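Local coordinates for ABC transporter, substrate binding protein (PDB 3C9H) that probably binds a solute in the periplasm for uptake by an ABC transporter, and holds a magnesium ion together with a citrate in this crystal, at residues A[41-46]-A[236-241]; A[48-53]-A[291-296]; A[68-73]-A[91-96]; A[133-138]-A[297-302]; A[174-179]-A[214-219]. All coordinates share one frame; numbering follows the deposited sequence.

Contact 1 of 5, residues A[41-46]-A[236-241]. With MG (magnesium ion), chain C; CIT (citric acid), chain D.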
# COMPACT_ATOMS: atom_id res chain seq x y z
N SER A 41 -3.38 -1.38 7.36
CA SER A 41 -1.98 -1.50 7.07
C SER A 41 -1.31 -0.13 6.99
O SER A 41 -0.11 -0.08 6.80
CB SER A 41 -1.74 -2.27 5.78
OG SER A 41 -2.18 -1.56 4.62
N LEU A 42 -2.09 0.94 7.10
CA LEU A 42 -1.56 2.29 7.05
C LEU A 42 -0.79 2.54 8.34
O LEU A 42 -1.36 2.49 9.44
CB LEU A 42 -2.66 3.33 6.82
CG LEU A 42 -2.21 4.82 6.75
CD1 LEU A 42 -1.20 5.10 5.62
CD2 LEU A 42 -3.36 5.77 6.61
N ASP A 43 0.51 2.78 8.22
CA ASP A 43 1.38 2.96 9.41
C ASP A 43 0.76 4.00 10.34
O ASP A 43 0.42 5.13 9.90
CB ASP A 43 2.79 3.39 9.02
CG ASP A 43 3.57 2.31 8.28
OD1 ASP A 43 3.01 1.27 7.89
OD2 ASP A 43 4.79 2.50 8.10
N GLU A 44 0.63 3.63 11.61
CA GLU A 44 -0.13 4.43 12.58
C GLU A 44 0.23 5.91 12.65
O GLU A 44 -0.68 6.73 12.70
CB GLU A 44 -0.11 3.78 13.96
CG GLU A 44 -1.05 4.45 14.97
CD GLU A 44 -0.40 5.56 15.77
OE1 GLU A 44 0.83 5.79 15.59
OE2 GLU A 44 -1.12 6.18 16.60
N PRO A 45 1.53 6.28 12.65
CA PRO A 45 1.81 7.72 12.71
C PRO A 45 1.29 8.51 11.54
O PRO A 45 0.89 9.65 11.72
CB PRO A 45 3.33 7.78 12.86
CG PRO A 45 3.71 6.43 13.39
CD PRO A 45 2.77 5.48 12.70
N LEU A 46 1.24 7.91 10.35
CA LEU A 46 0.63 8.58 9.20
C LEU A 46 -0.90 8.57 9.28
O LEU A 46 -1.59 9.44 8.72
CB LEU A 46 1.14 7.90 7.92
CG LEU A 46 1.53 8.69 6.67
CD1 LEU A 46 2.22 10.03 6.94
CD2 LEU A 46 2.38 7.76 5.80
N GLY A 236 5.76 5.06 -2.37
CA GLY A 236 6.19 6.44 -2.63
C GLY A 236 5.70 7.42 -1.59
O GLY A 236 6.37 8.37 -1.27
N SER A 237 4.50 7.17 -1.06
CA SER A 237 3.91 8.03 -0.03
C SER A 237 4.76 8.00 1.23
O SER A 237 5.09 9.02 1.79
CB SER A 237 2.49 7.54 0.26
OG SER A 237 2.46 6.12 0.37
N TYR A 238 5.14 6.81 1.67
CA TYR A 238 5.98 6.63 2.84
C TYR A 238 7.36 7.19 2.56
O TYR A 238 7.97 7.80 3.45
CB TYR A 238 6.11 5.15 3.16
CG TYR A 238 4.85 4.47 3.71
CD1 TYR A 238 3.60 5.10 3.72
CD2 TYR A 238 4.92 3.18 4.20
CE1 TYR A 238 2.46 4.44 4.20
CE2 TYR A 238 3.81 2.54 4.69
CZ TYR A 238 2.57 3.17 4.70
OH TYR A 238 1.47 2.50 5.18
N ALA A 239 7.86 7.01 1.34
CA ALA A 239 9.17 7.50 0.98
C ALA A 239 9.18 9.04 1.07
O ALA A 239 10.09 9.60 1.63
CB ALA A 239 9.58 7.02 -0.40
N ALA A 240 8.15 9.68 0.53
CA ALA A 240 8.01 11.14 0.62
C ALA A 240 7.91 11.61 2.07
O ALA A 240 8.51 12.63 2.43
CB ALA A 240 6.83 11.65 -0.22
N ASP A 241 7.20 10.86 2.91
CA ASP A 241 7.12 11.16 4.35
C ASP A 241 8.47 11.10 5.02
O ASP A 241 8.85 12.03 5.75
CB ASP A 241 6.19 10.18 5.08
CG ASP A 241 6.01 10.55 6.54
OD1 ASP A 241 5.48 11.65 6.79
OD2 ASP A 241 6.42 9.75 7.41
MG MG C . 2.08 -0.64 6.95
C1 CIT D . 1.33 -0.71 3.86
O1 CIT D . 0.17 -0.43 3.44
O2 CIT D . 1.95 0.10 4.59
C2 CIT D . 2.01 -1.99 3.45
C3 CIT D . 2.87 -2.62 4.56
O7 CIT D . 2.10 -2.70 5.80
C4 CIT D . 3.29 -4.04 4.17
C5 CIT D . 2.13 -4.98 4.06
O3 CIT D . 2.02 -5.77 3.07
O4 CIT D . 1.33 -4.99 5.01
C6 CIT D . 4.15 -1.82 4.83
O5 CIT D . 4.40 -1.33 5.96
O6 CIT D . 4.97 -1.61 3.93
O HOH W 1 1.97 -1.58 9.03
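Y238 extends its ring from helix 236-245 toward the turn that follows strand 35-40, and the CD2 methyl of L46 rests obliquely against it, 3.6 Å from CD1 of Y238. A second leucine, L42, brings CD1 up to the ring edge, near the ring plane and 4.0 Å from CE1 of Y238. Two leucine methyls thus touch the ring, and the D43 carboxylate lies obliquely beside it. Y238 OH accepts the backbone N-H of D43 (N to OH 3.2 Å, nearly straight at 164°) and donates to O2 of the citrate in a very short bond of 2.5 Å. With CG anti to its carbonyl carbon (chi1 -70°), Y238 reaches away from its helix and puts OH between D43 N and citrate O2. The site is consistent with the interlobe cleft of periplasmic binding proteins; the citrate probably came from the crystallisation liquor. The magnesium ion is bound by S41 O and D43 OD1, both at 2.3 Å, by citrate O2 and O7, and by a water. Citrate O2 therefore meets the metal and the phenol at once, and the ion would be expected to polarise it. D43 stands at the N-cap of helix 44-57 but makes no capping bond with its side chain; OD1 turns to the metal, the carboxylate plane 48° from that of the Y238 ring. S41 OG donates to citrate O1 at 2.9 Å. Farther from the metal, L46 CD1 lies 3.6 Å from OD1 of D241, whose other oxygen pairs with R245 in a salt bridge.

Contact 2 of 5, residues A[48-53]-A[291-296]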
# COMPACT_ATOMS: atom_id res chain seq x y z
N THR A 48 -2.66 8.97 12.03
CA THR A 48 -3.12 9.75 13.16
C THR A 48 -3.94 10.98 12.77
O THR A 48 -4.97 11.20 13.36
CB THR A 48 -1.92 10.05 14.14
OG1 THR A 48 -1.49 8.79 14.68
CG2 THR A 48 -2.34 10.97 15.29
N PRO A 49 -3.51 11.76 11.76
CA PRO A 49 -4.32 12.90 11.28
C PRO A 49 -5.72 12.51 10.73
O PRO A 49 -6.69 13.28 10.87
CB PRO A 49 -3.45 13.51 10.17
CG PRO A 49 -2.05 13.16 10.56
CD PRO A 49 -2.21 11.72 11.06
N MET A 50 -5.82 11.34 10.13
CA MET A 50 -7.14 10.83 9.70
C MET A 50 -8.00 10.47 10.91
O MET A 50 -9.19 10.85 10.97
CB MET A 50 -7.00 9.64 8.75
CG MET A 50 -6.36 9.97 7.41
SD MET A 50 -7.19 11.20 6.36
CE MET A 50 -8.57 10.18 5.82
N ILE A 51 -7.39 9.78 11.87
CA ILE A 51 -8.08 9.44 13.10
C ILE A 51 -8.55 10.72 13.84
O ILE A 51 -9.69 10.81 14.28
CB ILE A 51 -7.21 8.54 14.00
CG1 ILE A 51 -6.98 7.17 13.32
CG2 ILE A 51 -7.87 8.32 15.34
CD1 ILE A 51 -5.76 6.39 13.79
N GLU A 52 -7.66 11.70 13.96
CA GLU A 52 -8.01 12.96 14.63
C GLU A 52 -9.14 13.68 13.90
O GLU A 52 -10.05 14.19 14.54
CB GLU A 52 -6.78 13.86 14.74
CG GLU A 52 -5.78 13.31 15.77
CD GLU A 52 -4.42 14.02 15.76
OE1 GLU A 52 -4.14 14.83 14.82
OE2 GLU A 52 -3.61 13.72 16.68
N GLY A 53 -9.09 13.71 12.57
CA GLY A 53 -10.14 14.36 11.78
C GLY A 53 -11.49 13.70 11.97
O GLY A 53 -12.51 14.37 12.18
N THR A 291 -8.75 15.38 1.53
CA THR A 291 -7.85 16.54 1.56
C THR A 291 -6.72 16.38 2.60
O THR A 291 -5.58 16.78 2.35
CB THR A 291 -8.62 17.87 1.77
OG1 THR A 291 -9.59 18.03 0.74
CG2 THR A 291 -7.68 19.09 1.71
N ILE A 292 -7.03 15.77 3.74
CA ILE A 292 -6.00 15.44 4.75
C ILE A 292 -4.96 14.49 4.17
O ILE A 292 -3.76 14.73 4.30
CB ILE A 292 -6.60 14.84 6.05
CG1 ILE A 292 -7.47 15.87 6.77
CG2 ILE A 292 -5.47 14.33 6.97
CD1 ILE A 292 -8.43 15.27 7.84
N MET A 293 -5.41 13.43 3.51
CA MET A 293 -4.48 12.52 2.79
C MET A 293 -3.55 13.26 1.80
O MET A 293 -2.32 13.18 1.86
CB MET A 293 -5.27 11.52 1.94
CG MET A 293 -5.83 10.30 2.62
SD MET A 293 -6.88 9.43 1.39
CE MET A 293 -7.87 8.46 2.51
N ALA A 294 -4.18 13.97 0.87
CA ALA A 294 -3.46 14.68 -0.17
C ALA A 294 -2.51 15.74 0.37
O ALA A 294 -1.38 15.88 -0.11
CB ALA A 294 -4.44 15.32 -1.14
N ARG A 295 -2.98 16.52 1.34
CA ARG A 295 -2.26 17.71 1.78
C ARG A 295 -1.37 17.47 2.98
O ARG A 295 -0.40 18.23 3.19
CB ARG A 295 -3.23 18.84 2.10
CG ARG A 295 -4.20 19.12 0.99
CD ARG A 295 -3.78 20.21 0.02
NE ARG A 295 -4.97 20.70 -0.69
CZ ARG A 295 -5.60 20.06 -1.68
NH1 ARG A 295 -5.14 18.90 -2.16
NH2 ARG A 295 -6.68 20.60 -2.23
N GLN A 296 -1.68 16.45 3.78
CA GLN A 296 -0.92 16.18 4.99
C GLN A 296 -0.07 14.93 4.90
O GLN A 296 1.07 14.96 5.37
CB GLN A 296 -1.82 16.11 6.22
CG GLN A 296 -2.34 17.48 6.62
CD GLN A 296 -3.20 17.45 7.88
OE1 GLN A 296 -2.84 16.84 8.89
NE2 GLN A 296 -4.34 18.14 7.83
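OE1 of the Q296 carboxamide comes against the P49 ring, 3.6 Å from P49 CB; the two side chains cross at a slant, with P49 CG somewhat farther off. P49 CB is shared: I292 brings its CG2 methyl to it as well, at 3.9 Å. Next to P49, M50 is bent at chi2 (-60°) and chi3, a shape that lays its sulfur alongside I292; SD is 3.6 Å from CG2 of I292, the two chains running past each other in opposite senses. The CE methyl of M50 then meets the CE of M293 at 3.8 Å, where the bent methionine crosses the extended one at about a right angle. G53 offers bare backbone where I292 CD1 comes closest, 4.4 Å from G53 CA. The short axes pass 9.9 Å apart and run roughly antiparallel, at 145°, and helix 44-57 is kinked at P49 and M50. F284 of helix 274-285 touches both methionines, and F283 and L297 add to the surroundings of M50. The contact joins helix 44-57 to helix 287-296, with the M50 side chain about 14 Å from the magnesium ion. No hydrogen bond crosses between the segments, and the fit rests mainly on carbon and sulfur, whose attraction makes little demand on direction, with the exposed Q296 amide at its margin.

Contact 3 of 5, residues A[68-73]-A[91-96]. With CIT (citric acid), chain D.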
# COMPACT_ATOMS: atom_id res chain seq x y z
N MET A 68 -1.37 -3.49 11.17
CA MET A 68 -0.93 -4.83 10.92
C MET A 68 -0.61 -5.05 9.44
O MET A 68 -1.02 -4.27 8.57
CB MET A 68 -1.97 -5.85 11.43
CG MET A 68 -3.24 -6.01 10.63
SD MET A 68 -4.58 -7.03 11.40
CE MET A 68 -5.07 -5.90 12.67
N LEU A 69 0.13 -6.11 9.16
CA LEU A 69 0.45 -6.48 7.77
C LEU A 69 -0.80 -6.85 6.98
O LEU A 69 -1.76 -7.39 7.55
CB LEU A 69 1.45 -7.63 7.72
CG LEU A 69 2.88 -7.36 8.20
CD1 LEU A 69 3.65 -8.69 8.31
CD2 LEU A 69 3.62 -6.39 7.26
N THR A 70 -0.78 -6.58 5.68
CA THR A 70 -1.94 -6.81 4.80
C THR A 70 -2.43 -8.27 4.85
O THR A 70 -3.62 -8.55 4.91
CB THR A 70 -1.60 -6.37 3.35
OG1 THR A 70 -0.38 -6.99 2.93
CG2 THR A 70 -1.47 -4.84 3.23
N GLY A 71 -1.48 -9.20 4.87
CA GLY A 71 -1.80 -10.64 4.92
C GLY A 71 -2.48 -11.04 6.22
O GLY A 71 -3.27 -11.99 6.25
N GLU A 72 -2.17 -10.33 7.29
CA GLU A 72 -2.77 -10.55 8.58
C GLU A 72 -4.17 -9.97 8.68
O GLU A 72 -5.04 -10.56 9.35
CB GLU A 72 -1.87 -9.96 9.67
CG GLU A 72 -2.39 -10.14 11.09
CD GLU A 72 -2.73 -11.58 11.48
OE1 GLU A 72 -2.22 -12.55 10.87
OE2 GLU A 72 -3.50 -11.73 12.45
N ILE A 73 -4.41 -8.84 8.03
CA ILE A 73 -5.76 -8.28 7.93
C ILE A 73 -6.65 -9.35 7.32
O ILE A 73 -7.68 -9.67 7.89
CB ILE A 73 -5.84 -7.00 7.10
CG1 ILE A 73 -5.05 -5.86 7.78
CG2 ILE A 73 -7.30 -6.59 6.88
CD1 ILE A 73 -4.82 -4.60 6.89
N ALA A 91 -11.81 -2.46 7.46
CA ALA A 91 -10.58 -3.06 7.02
C ALA A 91 -10.02 -2.18 5.94
O ALA A 91 -10.71 -1.86 4.96
CB ALA A 91 -10.82 -4.48 6.48
N PHE A 92 -8.77 -1.78 6.09
CA PHE A 92 -8.13 -0.84 5.17
C PHE A 92 -6.74 -1.36 4.79
O PHE A 92 -5.84 -1.44 5.65
CB PHE A 92 -8.06 0.52 5.86
CG PHE A 92 -7.58 1.66 4.96
CD1 PHE A 92 -8.22 1.94 3.78
CD2 PHE A 92 -6.54 2.49 5.37
CE1 PHE A 92 -7.81 2.97 2.97
CE2 PHE A 92 -6.13 3.55 4.56
CZ PHE A 92 -6.78 3.77 3.35
N SER A 93 -6.57 -1.74 3.52
CA SER A 93 -5.40 -2.50 3.08
C SER A 93 -4.94 -2.13 1.69
O SER A 93 -5.75 -1.91 0.78
CB SER A 93 -5.75 -3.98 3.10
OG SER A 93 -4.67 -4.77 2.66
N SER A 94 -3.62 -2.11 1.55
CA SER A 94 -2.95 -1.90 0.30
C SER A 94 -2.85 -3.20 -0.51
O SER A 94 -2.44 -3.17 -1.67
CB SER A 94 -1.57 -1.30 0.52
OG SER A 94 -0.85 -2.06 1.47
N ALA A 95 -3.20 -4.33 0.11
CA ALA A 95 -3.23 -5.60 -0.62
C ALA A 95 -4.59 -5.74 -1.35
O ALA A 95 -5.53 -6.40 -0.90
CB ALA A 95 -2.90 -6.80 0.27
N MET A 96 -4.66 -5.11 -2.52
CA MET A 96 -5.92 -4.86 -3.22
C MET A 96 -6.60 -6.18 -3.52
O MET A 96 -7.81 -6.33 -3.37
CB MET A 96 -5.68 -4.12 -4.54
CG MET A 96 -4.99 -2.74 -4.47
SD MET A 96 -4.74 -1.92 -6.07
CE MET A 96 -6.43 -1.59 -6.52
C1 CIT D . 1.33 -0.71 3.86
O1 CIT D . 0.17 -0.43 3.44
O2 CIT D . 1.95 0.10 4.59
C2 CIT D . 2.01 -1.99 3.45
C3 CIT D . 2.87 -2.62 4.56
O7 CIT D . 2.10 -2.70 5.80
C4 CIT D . 3.29 -4.04 4.17
C5 CIT D . 2.13 -4.98 4.06
O3 CIT D . 2.02 -5.77 3.07
O4 CIT D . 1.33 -4.99 5.01
C6 CIT D . 4.15 -1.82 4.83
O5 CIT D . 4.40 -1.33 5.96
O6 CIT D . 4.97 -1.61 3.93
O HOH W 2 -5.33 -7.34 3.10
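S93 OG faces T70 across the contact and is held by two polar partners. It accepts the backbone N-H of A95 (N to OG 3.0 Å, 153°), which closes an ST turn, and it shares water 2 at 2.7 Å. That water donates in turn to T70 O, 2.8 Å away, and so ties the end of strand 90-93 to the first turn of helix 70-82. The methyl CG2 of T70 lies against both S93 OG and S94 OG. With chi1 of 52°, T70 points its OG1 to the citrate while CG2 stays among the serines. T70 OG1 donates to citrate O3 at 2.7 Å and also bonds to G182 N; T70 N, at the start of the helix, donates to citrate O4 at the same distance of 2.7 Å. The carboxylate thus sits at a helix N-terminus, where the helix end and the N-H of T70 would be expected to stabilise its charge, a common device in periplasmic binding proteins. S94 OG holds another carboxylate through citrate O1, at 2.8 Å, beside S41 of the metal site. Packing behind this polar rim is tight: T70 CB and A95 CB approach to 3.4 Å, with A95 at the centre of an inverse gamma turn that leads into helix 96-104. Deeper in, I73 sends CD1 to the backbone of the strand, 3.5 Å from F92 O, and turns CG2 to the methyl of A91.

Contact 4 of 5, residues A[133-138]-A[297-302]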
# COMPACT_ATOMS: atom_id res chain seq x y z
N THR A 133 -7.00 5.70 -2.35
CA THR A 133 -5.74 6.40 -2.53
C THR A 133 -5.17 6.02 -3.89
O THR A 133 -5.67 5.10 -4.54
CB THR A 133 -4.70 5.98 -1.46
OG1 THR A 133 -4.29 4.61 -1.69
CG2 THR A 133 -5.27 6.13 -0.03
N PHE A 134 -4.09 6.68 -4.28
CA PHE A 134 -3.42 6.42 -5.57
C PHE A 134 -1.91 6.57 -5.30
O PHE A 134 -1.38 7.67 -5.29
CB PHE A 134 -3.97 7.46 -6.58
CG PHE A 134 -3.71 7.14 -8.03
CD1 PHE A 134 -4.48 6.19 -8.70
CD2 PHE A 134 -2.74 7.83 -8.73
CE1 PHE A 134 -4.26 5.92 -10.07
CE2 PHE A 134 -2.50 7.57 -10.09
CZ PHE A 134 -3.27 6.61 -10.75
N GLU A 135 -1.24 5.45 -5.00
CA GLU A 135 0.16 5.44 -4.46
C GLU A 135 1.14 4.61 -5.30
O GLU A 135 0.89 3.45 -5.54
CB GLU A 135 0.15 4.91 -3.02
CG GLU A 135 -0.53 5.86 -2.03
CD GLU A 135 -0.75 5.20 -0.68
OE1 GLU A 135 0.24 5.03 0.06
OE2 GLU A 135 -1.91 4.82 -0.38
N PRO A 136 2.24 5.22 -5.78
CA PRO A 136 3.18 4.50 -6.65
C PRO A 136 4.24 3.69 -5.90
O PRO A 136 4.57 4.01 -4.76
CB PRO A 136 3.85 5.62 -7.43
CG PRO A 136 3.93 6.76 -6.43
CD PRO A 136 2.61 6.63 -5.63
N ALA A 137 4.72 2.64 -6.56
CA ALA A 137 5.88 1.85 -6.12
C ALA A 137 7.11 2.44 -6.79
O ALA A 137 7.23 2.41 -8.05
CB ALA A 137 5.73 0.44 -6.54
N VAL A 138 8.04 2.90 -5.96
CA VAL A 138 9.15 3.75 -6.43
C VAL A 138 10.50 3.18 -6.02
O VAL A 138 10.60 2.29 -5.17
CB VAL A 138 9.02 5.18 -5.85
CG1 VAL A 138 7.67 5.78 -6.21
CG2 VAL A 138 9.27 5.19 -4.30
N LEU A 297 -0.59 13.86 4.30
CA LEU A 297 0.08 12.56 4.38
C LEU A 297 0.83 12.18 3.11
O LEU A 297 1.35 11.07 3.02
CB LEU A 297 -0.96 11.45 4.71
CG LEU A 297 -2.04 11.72 5.76
CD1 LEU A 297 -2.89 10.48 6.01
CD2 LEU A 297 -1.42 12.24 7.05
N GLN A 298 0.87 13.07 2.11
CA GLN A 298 1.51 12.74 0.83
C GLN A 298 0.93 11.47 0.21
O GLN A 298 1.62 10.71 -0.45
CB GLN A 298 3.03 12.55 1.03
CG GLN A 298 3.76 13.79 1.48
CD GLN A 298 4.19 14.62 0.30
OE1 GLN A 298 3.41 14.86 -0.63
NE2 GLN A 298 5.43 15.06 0.33
N ILE A 299 -0.37 11.24 0.44
CA ILE A 299 -1.08 10.12 -0.14
C ILE A 299 -2.08 10.70 -1.16
O ILE A 299 -3.04 11.39 -0.76
CB ILE A 299 -1.81 9.33 0.93
CG1 ILE A 299 -0.78 8.72 1.90
CG2 ILE A 299 -2.70 8.27 0.26
CD1 ILE A 299 -1.42 7.96 3.06
N PRO A 300 -1.81 10.51 -2.45
CA PRO A 300 -2.70 11.13 -3.43
C PRO A 300 -4.16 10.62 -3.40
O PRO A 300 -4.41 9.42 -3.22
CB PRO A 300 -2.00 10.83 -4.77
CG PRO A 300 -0.54 10.64 -4.38
CD PRO A 300 -0.64 9.89 -3.10
N ALA A 301 -5.07 11.57 -3.52
CA ALA A 301 -6.51 11.37 -3.35
C ALA A 301 -7.17 10.82 -4.63
O ALA A 301 -6.70 11.08 -5.75
CB ALA A 301 -7.19 12.70 -2.94
N VAL A 302 -8.24 10.08 -4.43
CA VAL A 302 -9.11 9.56 -5.50
C VAL A 302 -10.43 10.37 -5.64
O VAL A 302 -11.07 10.31 -6.68
CB VAL A 302 -9.39 8.05 -5.25
CG1 VAL A 302 -10.49 7.51 -6.15
CG2 VAL A 302 -8.12 7.24 -5.43
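One backbone bond joins the segments, F134 N to P300 O at 3.0 Å; it is bent, 131° at the hydrogen, and the donor lies 30° out of the carbonyl plane. T133 CA adds a CH...O contact to the same oxygen. Beside it the I299 CG2 methyl presses on T133, with CG2 of each residue 3.4 Å from the other, closer than carbon usually comes. The same I299 methyl lies 3.6 Å from E135 OE2. E135 keeps CG beside its backbone N (chi1 -69°) and runs extended from there, which takes the carboxylate to T133. Three partners hold that carboxylate: OE2 takes the T133 hydroxyl on its anti lone pair (OG1 to OE2 2.7 Å) and pairs with R263 in a salt bridge, while OE1 bonds to S237 of helix 236-245. R263 also reaches the citrate, so E135 is placed to orient, from the second shell, an arginine that binds the ligand. On the other side, P300 lays its ring against the carbonyl of F134, with CG and CD both 3.2 Å from F134 O. V302 brings CG2 to within 3.4 Å of T133 O. The F134 ring leads away toward helix 312-319. Segment 133-138 holds the start of strand 135-142, which pairs with strand 258-268, consistent with the pair of strands that link the lobes in such binding proteins. F134 O is buried with no polar partner in the model and is covered by the P300 ring, so the contact pays for a carbonyl without a hydrogen bond.

Contact 5 of 5, residues A[174-179]-A[214-219]. With CIT (citric acid), chain D.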
# COMPACT_ATOMS: atom_id res chain seq x y z
N ALA A 174 17.60 -3.55 -1.14
CA ALA A 174 16.46 -4.15 -0.45
C ALA A 174 15.15 -3.99 -1.23
O ALA A 174 14.98 -3.07 -2.03
CB ALA A 174 16.31 -3.54 0.93
N THR A 175 14.23 -4.92 -0.97
CA THR A 175 12.89 -4.91 -1.54
C THR A 175 11.92 -5.65 -0.60
O THR A 175 12.31 -6.18 0.46
CB THR A 175 12.87 -5.51 -2.96
OG1 THR A 175 11.63 -5.19 -3.60
CG2 THR A 175 13.07 -7.04 -2.92
N TYR A 176 10.64 -5.63 -0.97
CA TYR A 176 9.62 -6.35 -0.21
C TYR A 176 9.85 -7.85 -0.31
O TYR A 176 10.13 -8.37 -1.38
CB TYR A 176 8.22 -6.07 -0.74
CG TYR A 176 7.54 -4.86 -0.16
CD1 TYR A 176 7.23 -3.76 -0.95
CD2 TYR A 176 7.18 -4.82 1.18
CE1 TYR A 176 6.56 -2.65 -0.41
CE2 TYR A 176 6.52 -3.73 1.71
CZ TYR A 176 6.20 -2.66 0.91
OH TYR A 176 5.53 -1.60 1.47
N ASP A 177 9.72 -8.51 0.82
CA ASP A 177 9.53 -9.94 0.87
C ASP A 177 8.08 -10.21 0.49
O ASP A 177 7.16 -10.01 1.28
CB ASP A 177 9.79 -10.43 2.28
CG ASP A 177 9.68 -11.93 2.41
OD1 ASP A 177 9.16 -12.61 1.50
OD2 ASP A 177 10.15 -12.43 3.44
N ILE A 178 7.89 -10.66 -0.74
CA ILE A 178 6.56 -10.86 -1.27
C ILE A 178 5.81 -12.00 -0.58
O ILE A 178 4.59 -12.08 -0.67
CB ILE A 178 6.52 -10.99 -2.79
CG1 ILE A 178 7.01 -12.37 -3.28
CG2 ILE A 178 7.31 -9.86 -3.44
CD1 ILE A 178 6.70 -12.64 -4.74
N GLU A 179 6.54 -12.86 0.12
CA GLU A 179 5.91 -13.91 0.91
C GLU A 179 5.27 -13.37 2.16
O GLU A 179 4.31 -13.94 2.66
CB GLU A 179 6.93 -15.00 1.30
CG GLU A 179 7.27 -15.94 0.17
CD GLU A 179 8.02 -17.17 0.65
OE1 GLU A 179 8.82 -17.05 1.60
OE2 GLU A 179 7.81 -18.27 0.06
N SER A 214 9.28 -7.06 5.25
CA SER A 214 7.84 -7.05 5.21
C SER A 214 7.26 -5.63 5.12
O SER A 214 6.10 -5.47 4.81
CB SER A 214 7.27 -7.79 6.42
OG SER A 214 7.50 -7.07 7.64
N THR A 215 8.07 -4.59 5.39
CA THR A 215 7.55 -3.23 5.42
C THR A 215 8.44 -2.23 4.67
O THR A 215 9.66 -2.38 4.61
CB THR A 215 7.35 -2.79 6.88
OG1 THR A 215 8.63 -2.63 7.52
CG2 THR A 215 6.45 -3.85 7.66
N SER A 216 7.82 -1.20 4.08
CA SER A 216 8.56 -0.11 3.47
C SER A 216 9.35 0.61 4.53
O SER A 216 10.50 0.99 4.29
CB SER A 216 7.64 0.88 2.75
OG SER A 216 7.32 0.45 1.44
N SER A 217 8.75 0.79 5.71
CA SER A 217 9.42 1.54 6.78
C SER A 217 10.77 0.92 7.17
O SER A 217 11.73 1.66 7.40
CB SER A 217 8.53 1.69 8.01
OG SER A 217 8.18 0.40 8.47
N ALA A 218 10.85 -0.41 7.25
CA ALA A 218 12.13 -1.09 7.57
C ALA A 218 13.20 -0.77 6.52
O ALA A 218 14.38 -0.57 6.82
CB ALA A 218 11.94 -2.63 7.69
N ILE A 219 12.80 -0.76 5.27
CA ILE A 219 13.73 -0.48 4.18
C ILE A 219 14.11 1.01 4.23
O ILE A 219 15.27 1.34 4.18
CB ILE A 219 13.14 -0.87 2.83
CG1 ILE A 219 12.95 -2.40 2.75
CG2 ILE A 219 14.05 -0.33 1.69
CD1 ILE A 219 12.10 -2.86 1.54
C1 CIT D . 1.33 -0.71 3.86
O1 CIT D . 0.17 -0.43 3.44
O2 CIT D . 1.95 0.10 4.59
C2 CIT D . 2.01 -1.99 3.45
C3 CIT D . 2.87 -2.62 4.56
O7 CIT D . 2.10 -2.70 5.80
C4 CIT D . 3.29 -4.04 4.17
C5 CIT D . 2.13 -4.98 4.06
O3 CIT D . 2.02 -5.77 3.07
O4 CIT D . 1.33 -4.99 5.01
C6 CIT D . 4.15 -1.82 4.83
O5 CIT D . 4.40 -1.33 5.96
O6 CIT D . 4.97 -1.61 3.93
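Y176, at the end of strand 173-176, packs tightly on the start of helix 216-224, whose N-cap is T215, in a part of the chain consistent with the second lobe of a periplasmic binding protein. CG of Y176 stands beside the backbone N (chi1 -88°), taking OH to S216 OG, from which it accepts at 2.7 Å. Y176 OH also donates to citrate O6, 2.5 Å from it. S216 N, on the first turn of the helix, donates to the same O6 (2.9 Å, 165°), so this carboxylate oxygen is gripped twice at a helix N-terminus. Behind the tyrosine, I219 pushes CD1 to 3.5 Å from T175 O, and A174 CB rests on its branches CG1 and CG2. The packing slackens toward D177, partly exposed, and E179, exposed, which lean on helix 338-353. D177 CB stays 4.5 Å from S214 N, and D177 OD1 accepts E179 N in an Asx turn. S214 and T215 turn their CB atoms away from the strand, yet S214 O packs at the Y176 ring edge, 3.6 Å from CE2 of Y176, and T215 CB lies by citrate O5. T215 OG1 caps the helix by accepting A218 N at 3.2 Å, while S216 OG also takes the N-H of L235.

In the fold
Contacts 1, 3 and 5 surround the citrate, their centres 13 to 14 Å apart, and contact 1 brings the magnesium ion. Contact 3 closes first along the chain; contacts 3 and 5 both lie inside the loop closed by contact 1. Contact 3 belongs to the lobe of strands 35-40 and 90-93, contact 5 to that of strands 173-176 and 211-213, and contact 1 probably spans the cleft. Contact 4 lies 10 Å from contact 1, joined to it through S237 and E135. Contact 2 shares helix 44-57 with contact 1 and leads directly into contact 4 at L297. Ligand, metal and the likely interlobe crossing are thus connected, as suits a binding protein whose lobes close on a solute.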